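Local coordinates for ABC transporter substrate-binding protein (Vibrio cholerae, PDB 3LKV) that probably serves as the periplasmic substrate-binding component of an ABC transporter, with a phenylalanine bound in its ligand pocket, at residues 70-74 with 254-258. Residues are numbered along the deposited sequence; the frame is centred on the assembly and turned at random.
Sequences PDVLV and VAAIL
Val72 meets three side chains of helix 243-258, and the route from its CB explains how. CB points at the helix and forks there. The branch anti to the backbone N (chi1 -178°), CG1, lies 4.2 Å from CG2 of Val254, a loose contact. The other, CG2, packs against CG2 of Ile257 at 3.7 Å and CD2 of Leu258 at 3.9 Å. A beta-branched residue suits this position, its two methyls spreading over successive helical turns. Leucine forks one carbon farther out, so Leu258 can bridge to the strand from a CB that does not face it: CD1 prolongs the chain (chi2 172°), while CD2 turns to within 3.5 Å of CB of Asp71. Asp71 suits both neighbours, offering this aliphatic carbon while OD2 accepts a hydrogen bond from Lys10 N. Val74, compact and apolar for a buried site, meets Val254 CG2 to CG2 at 3.8 Å, the side chains crossing nearly at right angles. No hydrogen bond joins the segments. Strand 72-74 and helical turn 254-258 run almost antiparallel (163°), the helix lying along one face of the six-stranded parallel sheet. Val94 of neighbouring strand 93-98 touches Val72, Val254 and Ile257, while Leu258 leans on Ala9 of strand 9-15.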
loop_
_atom_site.group_PDB
_atom_site.type_symbol
_atom_site.label_atom_id
_atom_site.label_comp_id
_atom_site.label_asym_id
_atom_site.label_seq_id
_atom_site.Cartn_x
_atom_site.Cartn_y
_atom_site.Cartn_z
ATOM N N PRO A 70 -19.509 2.751 4.848
ATOM C CA PRO A 70 -18.780 1.567 4.418
ATOM C C PRO A 70 -19.641 0.335 4.665
ATOM O O PRO A 70 -20.563 0.403 5.456
ATOM C CB PRO A 70 -17.566 1.552 5.333
ATOM C CG PRO A 70 -18.115 2.159 6.637
ATOM C CD PRO A 70 -19.113 3.204 6.179
ATOM N N ASP A 71 -19.319 -0.777 4.028
ATOM C CA ASP A 71 -20.036 -2.046 4.244
ATOM C C ASP A 71 -19.632 -2.628 5.594
ATOM O O ASP A 71 -20.452 -3.251 6.303
ATOM C CB ASP A 71 -19.728 -3.024 3.117
ATOM C CG ASP A 71 -20.161 -2.493 1.727
ATOM O OD1 ASP A 71 -21.374 -2.363 1.521
ATOM O OD2 ASP A 71 -19.328 -2.179 0.824
ATOM N N VAL A 72 -18.361 -2.481 5.960
ATOM C CA VAL A 72 -17.889 -3.049 7.209
ATOM C C VAL A 72 -16.845 -2.137 7.818
ATOM O O VAL A 72 -15.980 -1.595 7.101
ATOM C CB VAL A 72 -17.253 -4.500 7.040
ATOM C CG1 VAL A 72 -16.821 -5.037 8.390
ATOM C CG2 VAL A 72 -18.261 -5.458 6.400
ATOM N N LEU A 73 -16.955 -1.950 9.123
ATOM C CA LEU A 73 -15.977 -1.166 9.870
ATOM C C LEU A 73 -15.106 -2.133 10.660
ATOM O O LEU A 73 -15.628 -3.105 11.202
ATOM C CB LEU A 73 -16.659 -0.200 10.812
ATOM C CG LEU A 73 -17.445 0.943 10.202
ATOM C CD1 LEU A 73 -18.569 1.357 11.201
ATOM C CD2 LEU A 73 -16.501 2.114 9.911
ATOM N N VAL A 74 -13.801 -1.906 10.670
ATOM C CA VAL A 74 -12.881 -2.778 11.382
ATOM C C VAL A 74 -12.165 -1.925 12.422
ATOM O O VAL A 74 -11.579 -0.859 12.079
ATOM C CB VAL A 74 -11.843 -3.439 10.443
ATOM C CG1 VAL A 74 -10.816 -4.200 11.281
ATOM C CG2 VAL A 74 -12.537 -4.388 9.428
ATOM N N VAL A 254 -14.998 -10.451 8.163
ATOM C CA VAL A 254 -15.355 -9.419 7.192
ATOM C C VAL A 254 -16.000 -10.049 5.928
ATOM O O VAL A 254 -17.048 -9.617 5.496
ATOM C CB VAL A 254 -14.142 -8.578 6.829
ATOM C CG1 VAL A 254 -14.486 -7.641 5.693
ATOM C CG2 VAL A 254 -13.640 -7.797 8.054
ATOM N N ALA A 255 -15.416 -11.105 5.376
ATOM C CA ALA A 255 -16.008 -11.712 4.171
ATOM C C ALA A 255 -17.389 -12.285 4.469
ATOM O O ALA A 255 -18.307 -12.132 3.654
ATOM C CB ALA A 255 -15.114 -12.767 3.508
ATOM N N ALA A 256 -17.554 -12.918 5.635
ATOM C CA ALA A 256 -18.844 -13.530 5.950
ATOM C C ALA A 256 -19.880 -12.415 6.041
ATOM O O ALA A 256 -20.983 -12.543 5.538
ATOM C CB ALA A 256 -18.761 -14.365 7.263
ATOM N N ILE A 257 -19.510 -11.279 6.597
ATOM C CA ILE A 257 -20.486 -10.193 6.737
ATOM C C ILE A 257 -20.852 -9.628 5.370
ATOM O O ILE A 257 -22.016 -9.335 5.068
ATOM C CB ILE A 257 -19.953 -9.095 7.692
ATOM C CG1 ILE A 257 -19.927 -9.679 9.108
ATOM C CG2 ILE A 257 -20.785 -7.794 7.626
ATOM C CD1 ILE A 257 -19.185 -8.890 10.180
ATOM N N LEU A 258 -19.847 -9.460 4.541
ATOM C CA LEU A 258 -20.060 -8.900 3.208
ATOM C C LEU A 258 -21.018 -9.787 2.414
ATOM O O LEU A 258 -21.731 -9.307 1.581
ATOM C CB LEU A 258 -18.710 -8.767 2.458
ATOM C CG LEU A 258 -17.810 -7.587 2.903
ATOM C CD1 LEU A 258 -16.483 -7.677 2.243
ATOM C CD2 LEU A 258 -18.448 -6.231 2.597
#